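Long-range contacts in propionate kinase (Francisella tularensis subsp. tularensis, PDB 3KHY), which probably catalyses the magnesium-dependent, reversible transfer of phosphate from ATP to acetate or propionate as a homodimeric member of the acetokinase family: residues E33-K38 / G57-V62; L317-G322 / H363-I368; I330-I335 / I345-N350. One frame throughout, in Å; residues are numbered along the deposited sequence.

How the interactions relate
Three contacts illustrate how chemistry follows position in an acetokinase chain. Interaction 2 is the buried one: two parallel strands in the five-stranded sheet, joined by a ladder of backbone hydrogen bonds. Interaction 3, partly buried and farther out, packs helix 328-337 against helix 347-351 and relies on side chains, with an arginine gripping an asparagine. The two touch, because F319 and I365 of the sheet meet R331 and I335 of the helix. Interaction 1 lies on the other side of the chain's centre, its centre about 38 Å from that of interaction 2; between its two segments, one isoleucine and one backbone bond join a turn to a helix start.

Interaction 1 (E33-K38 / G57-V62); sequences ENIATK and GSYKDV
I35 drives its branched side chain against the first turn of helix 59-72, packing between Y59 and V62. The motif is a type II beta turn, N34 to T37, set against a helix N-terminus closed by a capping box. The turn follows strand 25-33 of the eight-stranded sheet, and the strands 41-45 and 49-53 lie in the chain between turn and helix.

The isoleucine uses its branches differently. I35 CG2, anti to the backbone N (the CG1 branch has chi1 -65°), presses on the helix backbone, 3.4 Å from Y59 N. The other branch runs onward past V62, I35 CG1 lying 3.7 Å from V62 CG2, and those two side chains cross at about a right angle. At its end, I35 CD1 sits over one face of the Y59 ring, off-centre toward the rim and 3.8 Å from Y59 CE1, a CH-pi contact. The ring of F127 also meets that of Y59, nearly parallel to it, while Y59 OH is hydrogen-bonded to G10 O, which would limit how far the ring can move. The Y59 side chain lies about 8 Å from that of N8, a predicted magnesium ligand.

Beside this apolar patch, A36 N donates to G57 O at 2.8 Å, although the N-H is bent away from the straight line (134°). The same turn is secured from within by N34 O, which accepts from T37 N and T37 OG1 on one face of its plane.

At the helix start, S58 and D61 exchange bonds: D61 N donates to S58 OG, and S58 N reaches D61 OD2 at 2.8 Å, nearly straight at 173° and from above the carboxylate plane.

Interaction 2 (L317-G322 / H363-I368); sequences LVFTGG and HNIMVI
With CG of F319 beside the backbone N (chi1 -70°), its ring lies alongside I365, whose CG2, anti to its own N, comes to the ring's edge, I365 CG2 being 3.6 Å from F319 CE2. The two side chains point the same way on one face of the sheet, shared by L317 and V367. On the face carrying V318 and M366, V318 CG1 meets I368 CG1 at 3.8 Å as the side chains cross obliquely.

Between these two layers runs a parallel beta ladder, the strands turned 23° from one another. L317 N donates to N364 O and M366 N to L317 O, then F319 N to M366 O and I368 N to F319 O. L317 and F319 thus each bond to the residues before and after their bridge partners I365 and V367, while V318 and T320 bond to strand 196-201. The bond from F319 N to M366 O is almost straight (177°), with a length of 2.9 Å. A side chain extends the series where the strands end: T320 OG1 donates to I368 O at 2.7 Å, in the carbonyl plane. T320 leads into G321 and G322, and G322 belongs to the predicted ATP-binding site, consistent with an actin-like ATPase fold.

Strand 365-367 is outermost in this chain's five-stranded sheet, and strand 196-201 flanks 316-320 across from it. Helix 328-337 packs on the face with L317, F319, I365 and V367, whereas helix 175-188 receives V318, M366 and I368.

Interaction 3 (I330-I335 / I345-N350); sequences IRKNII and IDHQKN
The guanidinium of R331 offers its edge to N350, while the imidazole of H347 carries I345 CG2 over one face, offset toward the rim, and meets K332 obliquely. These groups join two helices in the part of the actin-like ATPase fold that carries most of the predicted ATP-binding residues: the middle of helix 328-337, and the start of the short helix 347-351, where D346 is the N-cap and I345 precedes it. Capping sets that start, D346 OD1 accepting from K349 N at 2.9 Å on the anti side of the carboxylate.

R331 grips N350 side-on. R331 NE donates to N350 OD1 at 2.8 Å, nearly along the amide's C=O axis, and R331 NH2 reaches N350 OD1 at 2.9 Å from above the carbonyl plane. Both bonds lie in the guanidinium plane, but the amide is turned 74° to it; OD1 thus serves two donors. A weak third bond joins NH2 to N350 O. The bend at chi3 of R331 (-60°) turns the guanidinium back to present this NE-side edge. Its other nitrogen, NH1, is bonded to G324 O, in the preceding helix 321-326 and part of the predicted ATP site, and NH2 is also bonded to S353 OG, while N350 ND2 is bonded to A328 O. The arginine therefore ties the short helix to helix 321-326.

Apolar packing accompanies this grip. I345 CD1 lies against the backbone of helix 328-337, 3.7 Å from K332 CA, and the side chain crosses I335 at about a right angle, I335 CG2 being 4.0 Å from I345 CB. Along the exposed side of the contact K332 stretches its extended chain until K332 CE comes 3.4 Å from H347 CE1.

Interaction 1 (E33-K38 / G57-V62)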
ATOM      1  N   GLU A  33      -4.363  31.207 -16.377  1.00 34.63           N
ATOM      2  CA  GLU A  33      -4.133  29.919 -17.032  1.00 41.87           C
ATOM      3  C   GLU A  33      -3.363  30.100 -18.336  1.00 42.63           C
ATOM      4  O   GLU A  33      -3.477  31.144 -18.988  1.00 42.46           O
ATOM      5  CB  GLU A  33      -5.472  29.265 -17.373  1.00 51.57           C
ATOM      6  CG  GLU A  33      -6.011  28.321 -16.334  1.00 58.16           C
ATOM      7  CD  GLU A  33      -7.254  27.597 -16.813  1.00 60.47           C
ATOM      8  OE1 GLU A  33      -7.323  26.357 -16.661  1.00 62.70           O
ATOM      9  OE2 GLU A  33      -8.157  28.266 -17.354  1.00 60.21           O
ATOM     10  N   ASN A  34      -2.606  29.074 -18.725  1.00 36.56           N
ATOM     11  CA  ASN A  34      -1.875  29.077 -19.992  1.00 36.34           C
ATOM     12  C   ASN A  34      -0.899  30.249 -20.111  1.00 41.35           C
ATOM     13  O   ASN A  34      -0.729  30.821 -21.186  1.00 43.07           O
ATOM     14  CB  ASN A  34      -2.849  29.105 -21.174  1.00 39.90           C
ATOM     15  CG  ASN A  34      -4.038  28.184 -20.973  1.00 41.68           C
ATOM     16  OD1 ASN A  34      -3.893  27.044 -20.536  1.00 43.17           O
ATOM     17  ND2 ASN A  34      -5.226  28.680 -21.295  1.00 37.28           N
ATOM     18  N   ILE A  35      -0.253  30.596 -19.003  1.00 40.29           N
ATOM     19  CA  ILE A  35       0.655  31.741 -18.971  1.00 42.65           C
ATOM     20  C   ILE A  35       1.774  31.609 -20.010  1.00 46.02           C
ATOM     21  O   ILE A  35       2.293  30.520 -20.238  1.00 43.25           O
ATOM     22  CB  ILE A  35       1.236  31.949 -17.554  1.00 43.09           C
ATOM     23  CG1 ILE A  35       0.113  32.334 -16.585  1.00 39.00           C
ATOM     24  CG2 ILE A  35       2.355  32.999 -17.558  1.00 41.86           C
ATOM     25  CD1 ILE A  35       0.519  32.303 -15.129  1.00 33.17           C
ATOM     26  N   ALA A  36       2.111  32.726 -20.654  1.00 50.30           N
ATOM     27  CA  ALA A  36       3.165  32.768 -21.670  1.00 55.00           C
ATOM     28  C   ALA A  36       2.832  31.971 -22.935  1.00 58.75           C
ATOM     29  O   ALA A  36       3.730  31.591 -23.691  1.00 61.96           O
ATOM     30  CB  ALA A  36       4.501  32.318 -21.086  1.00 59.17           C
ATOM     31  N   THR A  37       1.544  31.721 -23.156  1.00 48.66           N
ATOM     32  CA  THR A  37       1.072  31.103 -24.396  1.00 51.27           C
ATOM     33  C   THR A  37       0.018  31.992 -25.057  1.00 53.03           C
ATOM     34  O   THR A  37      -0.442  32.969 -24.461  1.00 49.57           O
ATOM     35  CB  THR A  37       0.465  29.707 -24.153  1.00 51.48           C
ATOM     36  OG1 THR A  37      -0.887  29.841 -23.699  1.00 49.64           O
ATOM     37  CG2 THR A  37       1.279  28.937 -23.122  1.00 51.92           C
ATOM     38  N   LYS A  38      -0.369  31.652 -26.283  1.00 61.84           N
ATOM     39  CA  LYS A  38      -1.357  32.440 -27.015  1.00 65.95           C
ATOM     40  C   LYS A  38      -2.670  32.518 -26.243  1.00 58.51           C
ATOM     41  O   LYS A  38      -3.392  33.509 -26.330  1.00 56.79           O
ATOM     42  CB  LYS A  38      -1.621  31.842 -28.400  1.00 78.70           C
ATOM     43  CG  LYS A  38      -0.382  31.607 -29.250  1.00 95.29           C
ATOM     44  CD  LYS A  38       0.308  30.293 -28.893  1.00105.43           C
ATOM     45  CE  LYS A  38       1.436  29.979 -29.864  1.00114.93           C
ATOM     46  NZ  LYS A  38       2.064  28.657 -29.587  1.00119.26           N
ATOM     47  N   GLY A  57       0.810  36.757 -22.633  1.00 50.36           N
ATOM     48  CA  GLY A  57       1.171  37.498 -21.439  1.00 45.45           C
ATOM     49  C   GLY A  57       2.211  36.749 -20.621  1.00 46.43           C
ATOM     50  O   GLY A  57       2.129  35.534 -20.451  1.00 44.61           O
ATOM     51  N   SER A  58       3.205  37.467 -20.116  1.00 48.27           N
ATOM     52  CA  SER A  58       4.220  36.840 -19.279  1.00 48.16           C
ATOM     53  C   SER A  58       3.656  36.570 -17.893  1.00 44.94           C
ATOM     54  O   SER A  58       2.611  37.104 -17.520  1.00 43.34           O
ATOM     55  CB  SER A  58       5.457  37.730 -19.166  1.00 52.33           C
ATOM     56  OG  SER A  58       5.166  38.918 -18.449  1.00 56.11           O
ATOM     57  N   TYR A  59       4.349  35.730 -17.138  1.00 47.07           N
ATOM     58  CA  TYR A  59       4.003  35.493 -15.751  1.00 44.59           C
ATOM     59  C   TYR A  59       4.022  36.835 -15.031  1.00 48.84           C
ATOM     60  O   TYR A  59       3.202  37.095 -14.155  1.00 45.31           O
ATOM     61  CB  TYR A  59       5.026  34.552 -15.134  1.00 43.90           C
ATOM     62  CG  TYR A  59       4.486  33.600 -14.094  1.00 42.41           C
ATOM     63  CD1 TYR A  59       4.261  32.262 -14.399  1.00 40.45           C
ATOM     64  CD2 TYR A  59       4.227  34.032 -12.799  1.00 43.13           C
ATOM     65  CE1 TYR A  59       3.785  31.377 -13.440  1.00 40.68           C
ATOM     66  CE2 TYR A  59       3.751  33.160 -11.836  1.00 42.77           C
ATOM     67  CZ  TYR A  59       3.531  31.834 -12.160  1.00 38.92           C
ATOM     68  OH  TYR A  59       3.059  30.971 -11.192  1.00 33.74           O
ATOM     69  N   LYS A  60       4.963  37.696 -15.413  1.00 50.46           N
ATOM     70  CA  LYS A  60       5.023  39.041 -14.852  1.00 54.69           C
ATOM     71  C   LYS A  60       3.803  39.874 -15.265  1.00 50.24           C
ATOM     72  O   LYS A  60       3.264  40.637 -14.461  1.00 46.42           O
ATOM     73  CB  LYS A  60       6.311  39.757 -15.262  1.00 63.58           C
ATOM     74  CG  LYS A  60       6.474  41.125 -14.613  1.00 70.11           C
ATOM     75  CD  LYS A  60       7.598  41.933 -15.249  1.00 78.95           C
ATOM     76  CE  LYS A  60       7.662  43.340 -14.661  1.00 84.66           C
ATOM     77  NZ  LYS A  60       8.606  44.232 -15.397  1.00 89.46           N
ATOM     78  N   ASP A  61       3.382  39.735 -16.519  1.00 47.26           N
ATOM     79  CA  ASP A  61       2.178  40.413 -17.008  1.00 47.18           C
ATOM     80  C   ASP A  61       0.949  39.986 -16.205  1.00 38.04           C
ATOM     81  O   ASP A  61       0.087  40.802 -15.875  1.00 39.73           O
ATOM     82  CB  ASP A  61       1.953  40.112 -18.490  1.00 53.39           C
ATOM     83  CG  ASP A  61       3.033  40.700 -19.378  1.00 61.09           C
ATOM     84  OD1 ASP A  61       3.698  41.666 -18.948  1.00 66.02           O
ATOM     85  OD2 ASP A  61       3.214  40.196 -20.508  1.00 60.28           O
ATOM     86  N   VAL A  62       0.868  38.697 -15.905  1.00 43.50           N
ATOM     87  CA  VAL A  62      -0.223  38.184 -15.087  1.00 42.41           C
ATOM     88  C   VAL A  62      -0.260  38.898 -13.741  1.00 38.84           C
ATOM     89  O   VAL A  62      -1.305  39.377 -13.310  1.00 37.38           O
ATOM     90  CB  VAL A  62      -0.090  36.676 -14.869  1.00 42.15           C
ATOM     91  CG1 VAL A  62      -1.079  36.205 -13.813  1.00 40.51           C
ATOM     92  CG2 VAL A  62      -0.309  35.943 -16.178  1.00 46.74           C
TER

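Interaction 2 (L317-G322 / H363-I368)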
ATOM      1  N   LEU A 317     -16.288   9.574  11.071  1.00 14.96           N
ATOM      2  CA  LEU A 317     -15.673   9.488   9.751  1.00 17.53           C
ATOM      3  C   LEU A 317     -16.164  10.729   9.013  1.00 16.59           C
ATOM      4  O   LEU A 317     -17.369  11.001   9.018  1.00 15.87           O
ATOM      5  CB  LEU A 317     -16.146   8.232   9.032  1.00 14.40           C
ATOM      6  CG  LEU A 317     -15.813   8.135   7.537  1.00 16.47           C
ATOM      7  CD1 LEU A 317     -14.292   8.180   7.310  1.00 14.89           C
ATOM      8  CD2 LEU A 317     -16.411   6.859   6.958  1.00 17.16           C
ATOM      9  N   VAL A 318     -15.251  11.497   8.407  1.00 11.88           N
ATOM     10  CA  VAL A 318     -15.637  12.763   7.751  1.00 13.53           C
ATOM     11  C   VAL A 318     -15.309  12.756   6.259  1.00 12.96           C
ATOM     12  O   VAL A 318     -14.159  12.508   5.890  1.00 13.31           O
ATOM     13  CB  VAL A 318     -14.919  13.967   8.390  1.00 16.04           C
ATOM     14  CG1 VAL A 318     -15.419  15.270   7.769  1.00 14.25           C
ATOM     15  CG2 VAL A 318     -15.123  13.971   9.911  1.00 18.65           C
ATOM     16  N   PHE A 319     -16.317  13.007   5.408  1.00  9.97           N
ATOM     17  CA  PHE A 319     -16.109  13.141   3.969  1.00 14.07           C
ATOM     18  C   PHE A 319     -15.930  14.614   3.625  1.00 14.22           C
ATOM     19  O   PHE A 319     -16.645  15.474   4.146  1.00 14.11           O
ATOM     20  CB  PHE A 319     -17.329  12.630   3.176  1.00 10.50           C
ATOM     21  CG  PHE A 319     -17.524  11.138   3.228  1.00 12.94           C
ATOM     22  CD1 PHE A 319     -16.748  10.300   2.437  1.00 10.34           C
ATOM     23  CD2 PHE A 319     -18.517  10.577   4.033  1.00 10.95           C
ATOM     24  CE1 PHE A 319     -16.933   8.927   2.458  1.00 13.31           C
ATOM     25  CE2 PHE A 319     -18.709   9.194   4.062  1.00 14.88           C
ATOM     26  CZ  PHE A 319     -17.915   8.367   3.267  1.00 13.19           C
ATOM     27  N   THR A 320     -14.997  14.906   2.733  1.00 14.38           N
ATOM     28  CA  THR A 320     -14.786  16.271   2.289  1.00 10.79           C
ATOM     29  C   THR A 320     -14.195  16.238   0.876  1.00 13.52           C
ATOM     30  O   THR A 320     -13.991  15.159   0.319  1.00 13.71           O
ATOM     31  CB  THR A 320     -13.876  17.051   3.268  1.00 16.07           C
ATOM     32  OG1 THR A 320     -13.934  18.452   2.963  1.00 15.37           O
ATOM     33  CG2 THR A 320     -12.416  16.554   3.184  1.00 15.77           C
ATOM     34  N   GLY A 321     -13.956  17.408   0.293  1.00 15.14           N
ATOM     35  CA  GLY A 321     -13.463  17.493  -1.073  1.00 13.62           C
ATOM     36  C   GLY A 321     -14.606  17.546  -2.078  1.00 17.26           C
ATOM     37  O   GLY A 321     -15.764  17.350  -1.715  1.00 16.13           O
ATOM     38  N   GLY A 322     -14.284  17.802  -3.344  1.00 13.95           N
ATOM     39  CA  GLY A 322     -15.299  17.931  -4.382  1.00 15.38           C
ATOM     40  C   GLY A 322     -16.250  16.745  -4.461  1.00 22.19           C
ATOM     41  O   GLY A 322     -17.464  16.907  -4.636  1.00 20.09           O
ATOM     42  N   HIS A 363     -21.480   4.582  13.952  1.00 18.11           N
ATOM     43  CA  HIS A 363     -20.501   5.636  14.154  1.00 16.38           C
ATOM     44  C   HIS A 363     -21.007   6.887  13.459  1.00 17.39           C
ATOM     45  O   HIS A 363     -21.738   6.801  12.471  1.00 14.15           O
ATOM     46  CB  HIS A 363     -19.168   5.256  13.517  1.00 13.48           C
ATOM     47  CG  HIS A 363     -18.519   4.056  14.139  1.00 19.49           C
ATOM     48  ND1 HIS A 363     -18.148   4.014  15.464  1.00 22.79           N
ATOM     49  CD2 HIS A 363     -18.177   2.857  13.612  1.00 21.85           C
ATOM     50  CE1 HIS A 363     -17.595   2.842  15.726  1.00 27.36           C
ATOM     51  NE2 HIS A 363     -17.607   2.120  14.619  1.00 21.64           N
ATOM     52  N   ASN A 364     -20.601   8.052  13.953  1.00 16.85           N
ATOM     53  CA  ASN A 364     -20.925   9.297  13.266  1.00 18.94           C
ATOM     54  C   ASN A 364     -20.277   9.327  11.902  1.00 13.47           C
ATOM     55  O   ASN A 364     -19.110   8.940  11.752  1.00 15.45           O
ATOM     56  CB  ASN A 364     -20.434  10.508  14.056  1.00 13.90           C
ATOM     57  CG  ASN A 364     -21.230  10.740  15.313  1.00 21.78           C
ATOM     58  OD1 ASN A 364     -22.426  10.454  15.356  1.00 15.51           O
ATOM     59  ND2 ASN A 364     -20.570  11.266  16.356  1.00 18.02           N
ATOM     60  N   ILE A 365     -21.029   9.806  10.913  1.00 17.11           N
ATOM     61  CA  ILE A 365     -20.514  10.014   9.573  1.00 15.66           C
ATOM     62  C   ILE A 365     -20.900  11.434   9.188  1.00 16.09           C
ATOM     63  O   ILE A 365     -22.059  11.815   9.305  1.00 13.60           O
ATOM     64  CB  ILE A 365     -21.116   9.016   8.559  1.00 13.52           C
ATOM     65  CG1 ILE A 365     -20.891   7.568   9.014  1.00 15.21           C
ATOM     66  CG2 ILE A 365     -20.524   9.254   7.153  1.00 14.16           C
ATOM     67  CD1 ILE A 365     -21.864   6.560   8.405  1.00 13.63           C
HETATM   68  N   MSE A 366     -19.927  12.224   8.749  1.00 14.61           N
HETATM   69  CA  MSE A 366     -20.154  13.643   8.545  1.00 12.11           C
HETATM   70  C   MSE A 366     -19.767  14.069   7.154  1.00 13.49           C
HETATM   71  O   MSE A 366     -19.003  13.391   6.477  1.00 13.01           O
HETATM   72  CB  MSE A 366     -19.340  14.479   9.551  1.00 15.76           C
HETATM   73  CG  MSE A 366     -19.586  14.077  10.995  1.00 20.33           C
HETATM   74 SE   MSE A 366     -18.573  15.111  12.315  1.00 25.93          SE
HETATM   75  CE  MSE A 366     -19.467  16.862  12.075  1.00 15.07           C
ATOM     76  N   VAL A 367     -20.328  15.193   6.735  1.00 14.06           N
ATOM     77  CA  VAL A 367     -19.869  15.890   5.553  1.00 15.41           C
ATOM     78  C   VAL A 367     -19.503  17.303   5.987  1.00 18.25           C
ATOM     79  O   VAL A 367     -20.335  18.028   6.533  1.00 15.55           O
ATOM     80  CB  VAL A 367     -20.955  15.976   4.475  1.00 15.13           C
ATOM     81  CG1 VAL A 367     -20.431  16.758   3.284  1.00 13.33           C
ATOM     82  CG2 VAL A 367     -21.404  14.582   4.051  1.00 17.45           C
ATOM     83  N   ILE A 368     -18.257  17.690   5.742  1.00 15.48           N
ATOM     84  CA  ILE A 368     -17.780  19.017   6.110  1.00 14.75           C
ATOM     85  C   ILE A 368     -17.054  19.598   4.907  1.00 17.91           C
ATOM     86  O   ILE A 368     -16.175  18.952   4.334  1.00 17.46           O
ATOM     87  CB  ILE A 368     -16.807  18.932   7.313  1.00 13.82           C
ATOM     88  CG1 ILE A 368     -17.519  18.335   8.530  1.00 12.59           C
ATOM     89  CG2 ILE A 368     -16.221  20.318   7.632  1.00 16.69           C
ATOM     90  CD1 ILE A 368     -16.617  18.249   9.795  1.00 18.96           C
TER

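Interaction 3 (I330-I335 / I345-N350)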
ATOM      1  N   ILE A 330     -21.648   8.022  -3.962  1.00 13.98           N
ATOM      2  CA  ILE A 330     -20.331   7.509  -3.621  1.00 12.79           C
ATOM      3  C   ILE A 330     -20.168   7.303  -2.111  1.00 13.62           C
ATOM      4  O   ILE A 330     -19.624   6.299  -1.667  1.00 12.58           O
ATOM      5  CB  ILE A 330     -19.209   8.444  -4.117  1.00 14.47           C
ATOM      6  CG1 ILE A 330     -19.246   8.555  -5.637  1.00 14.99           C
ATOM      7  CG2 ILE A 330     -17.862   7.936  -3.637  1.00 12.53           C
ATOM      8  CD1 ILE A 330     -19.120   7.244  -6.363  1.00 13.39           C
ATOM      9  N   ARG A 331     -20.635   8.260  -1.324  1.00  9.71           N
ATOM     10  CA  ARG A 331     -20.623   8.095   0.121  1.00 10.05           C
ATOM     11  C   ARG A 331     -21.466   6.874   0.521  1.00 10.96           C
ATOM     12  O   ARG A 331     -21.063   6.091   1.370  1.00 11.29           O
ATOM     13  CB  ARG A 331     -21.170   9.365   0.794  1.00 14.77           C
ATOM     14  CG  ARG A 331     -20.296  10.623   0.602  1.00  8.85           C
ATOM     15  CD  ARG A 331     -20.759  11.750   1.555  1.00 10.54           C
ATOM     16  NE  ARG A 331     -22.165  12.111   1.305  1.00 13.39           N
ATOM     17  CZ  ARG A 331     -22.589  13.238   0.738  1.00 13.11           C
ATOM     18  NH1 ARG A 331     -21.737  14.184   0.344  1.00 15.07           N
ATOM     19  NH2 ARG A 331     -23.895  13.430   0.575  1.00 15.50           N
ATOM     20  N   LYS A 332     -22.637   6.722  -0.096  1.00 10.76           N
ATOM     21  CA  LYS A 332     -23.500   5.576   0.191  1.00 15.32           C
ATOM     22  C   LYS A 332     -22.767   4.258  -0.107  1.00 14.40           C
ATOM     23  O   LYS A 332     -22.855   3.292   0.642  1.00 15.07           O
ATOM     24  CB  LYS A 332     -24.781   5.664  -0.635  1.00 13.64           C
ATOM     25  CG  LYS A 332     -25.621   4.384  -0.642  1.00 20.06           C
ATOM     26  CD  LYS A 332     -26.843   4.543  -1.547  1.00 31.30           C
ATOM     27  CE  LYS A 332     -27.739   3.315  -1.496  1.00 44.15           C
ATOM     28  NZ  LYS A 332     -28.860   3.391  -2.487  1.00 51.80           N
ATOM     29  N   ASN A 333     -22.038   4.236  -1.212  1.00 14.82           N
ATOM     30  CA  ASN A 333     -21.351   3.031  -1.624  1.00 16.25           C
ATOM     31  C   ASN A 333     -20.242   2.716  -0.620  1.00 13.49           C
ATOM     32  O   ASN A 333     -20.114   1.587  -0.152  1.00 12.71           O
ATOM     33  CB  ASN A 333     -20.787   3.199  -3.035  1.00 14.43           C
ATOM     34  CG  ASN A 333     -20.218   1.907  -3.593  1.00 21.34           C
ATOM     35  OD1 ASN A 333     -19.420   1.228  -2.941  1.00 17.34           O
ATOM     36  ND2 ASN A 333     -20.622   1.563  -4.808  1.00 17.21           N
ATOM     37  N   ILE A 334     -19.457   3.725  -0.267  1.00 12.75           N
ATOM     38  CA  ILE A 334     -18.388   3.522   0.708  1.00 14.36           C
ATOM     39  C   ILE A 334     -18.921   3.027   2.062  1.00 12.80           C
ATOM     40  O   ILE A 334     -18.381   2.095   2.648  1.00 14.03           O
ATOM     41  CB  ILE A 334     -17.563   4.803   0.877  1.00 11.81           C
ATOM     42  CG1 ILE A 334     -16.784   5.074  -0.420  1.00 13.46           C
ATOM     43  CG2 ILE A 334     -16.605   4.679   2.054  1.00 13.91           C
ATOM     44  CD1 ILE A 334     -16.171   6.466  -0.487  1.00 10.87           C
ATOM     45  N   ILE A 335     -19.982   3.646   2.564  1.00 14.62           N
ATOM     46  CA  ILE A 335     -20.527   3.250   3.865  1.00 13.90           C
ATOM     47  C   ILE A 335     -21.129   1.844   3.793  1.00 14.83           C
ATOM     48  O   ILE A 335     -21.032   1.044   4.735  1.00 16.34           O
ATOM     49  CB  ILE A 335     -21.555   4.289   4.356  1.00 14.03           C
ATOM     50  CG1 ILE A 335     -20.856   5.632   4.591  1.00 11.91           C
ATOM     51  CG2 ILE A 335     -22.279   3.805   5.616  1.00 15.62           C
ATOM     52  CD1 ILE A 335     -19.674   5.561   5.551  1.00 14.58           C
ATOM     53  N   ILE A 345     -25.657   4.441   6.907  1.00 18.61           N
ATOM     54  CA  ILE A 345     -26.011   5.753   6.400  1.00 18.40           C
ATOM     55  C   ILE A 345     -27.504   5.994   6.550  1.00 22.36           C
ATOM     56  O   ILE A 345     -28.289   5.046   6.569  1.00 23.93           O
ATOM     57  CB  ILE A 345     -25.604   5.881   4.921  1.00 21.23           C
ATOM     58  CG1 ILE A 345     -25.043   7.283   4.638  1.00 26.06           C
ATOM     59  CG2 ILE A 345     -26.762   5.480   4.004  1.00 22.58           C
ATOM     60  CD1 ILE A 345     -24.308   7.390   3.336  1.00 23.59           C
ATOM     61  N   ASP A 346     -27.890   7.261   6.694  1.00 17.21           N
ATOM     62  CA  ASP A 346     -29.297   7.656   6.620  1.00 17.71           C
ATOM     63  C   ASP A 346     -29.507   8.284   5.249  1.00 18.33           C
ATOM     64  O   ASP A 346     -28.873   9.290   4.910  1.00 12.89           O
ATOM     65  CB  ASP A 346     -29.648   8.666   7.716  1.00 19.12           C
ATOM     66  CG  ASP A 346     -31.093   9.148   7.624  1.00 26.07           C
ATOM     67  OD1 ASP A 346     -31.413   9.922   6.693  1.00 23.58           O
ATOM     68  OD2 ASP A 346     -31.911   8.749   8.481  1.00 33.11           O
ATOM     69  N   HIS A 347     -30.383   7.692   4.447  1.00 23.74           N
ATOM     70  CA  HIS A 347     -30.469   8.096   3.049  1.00 24.78           C
ATOM     71  C   HIS A 347     -30.931   9.534   2.820  1.00 20.89           C
ATOM     72  O   HIS A 347     -30.374  10.231   1.980  1.00 17.53           O
ATOM     73  CB  HIS A 347     -31.280   7.084   2.237  1.00 27.79           C
ATOM     74  CG  HIS A 347     -30.601   5.753   2.123  1.00 32.70           C
ATOM     75  ND1 HIS A 347     -29.418   5.583   1.438  1.00 31.21           N
ATOM     76  CD2 HIS A 347     -30.916   4.539   2.638  1.00 37.38           C
ATOM     77  CE1 HIS A 347     -29.041   4.318   1.520  1.00 36.29           C
ATOM     78  NE2 HIS A 347     -29.932   3.663   2.242  1.00 36.41           N
ATOM     79  N   GLN A 348     -31.931   9.986   3.572  1.00 17.51           N
ATOM     80  CA  GLN A 348     -32.447  11.336   3.372  1.00 20.81           C
ATOM     81  C   GLN A 348     -31.412  12.386   3.826  1.00 20.72           C
ATOM     82  O   GLN A 348     -31.199  13.393   3.155  1.00 20.76           O
ATOM     83  CB  GLN A 348     -33.822  11.497   4.054  1.00 22.29           C
ATOM     84  CG  GLN A 348     -34.436  12.896   3.985  1.00 28.27           C
ATOM     85  CD  GLN A 348     -34.891  13.298   2.580  1.00 41.53           C
ATOM     86  OE1 GLN A 348     -35.066  12.451   1.699  1.00 39.06           O
ATOM     87  NE2 GLN A 348     -35.092  14.604   2.374  1.00 41.20           N
ATOM     88  N   LYS A 349     -30.746  12.146   4.948  1.00 12.65           N
ATOM     89  CA  LYS A 349     -29.669  13.044   5.372  1.00 14.09           C
ATOM     90  C   LYS A 349     -28.533  13.042   4.357  1.00 14.84           C
ATOM     91  O   LYS A 349     -28.003  14.090   4.003  1.00 14.86           O
ATOM     92  CB  LYS A 349     -29.162  12.674   6.775  1.00 15.74           C
ATOM     93  CG  LYS A 349     -30.228  12.909   7.848  1.00 20.46           C
ATOM     94  CD  LYS A 349     -29.973  12.172   9.167  1.00 30.45           C
ATOM     95  CE  LYS A 349     -31.101  12.491  10.182  1.00 42.96           C
ATOM     96  NZ  LYS A 349     -31.108  11.634  11.425  1.00 45.21           N
ATOM     97  N   ASN A 350     -28.168  11.860   3.871  1.00 16.03           N
ATOM     98  CA  ASN A 350     -27.143  11.767   2.837  1.00 18.70           C
ATOM     99  C   ASN A 350     -27.550  12.562   1.589  1.00 19.91           C
ATOM    100  O   ASN A 350     -26.730  13.253   0.987  1.00 15.50           O
ATOM    101  CB  ASN A 350     -26.867  10.298   2.481  1.00 13.43           C
ATOM    102  CG  ASN A 350     -25.693  10.135   1.545  1.00 18.15           C
ATOM    103  OD1 ASN A 350     -24.695  10.857   1.653  1.00 15.73           O
ATOM    104  ND2 ASN A 350     -25.791   9.171   0.625  1.00 16.08           N
TER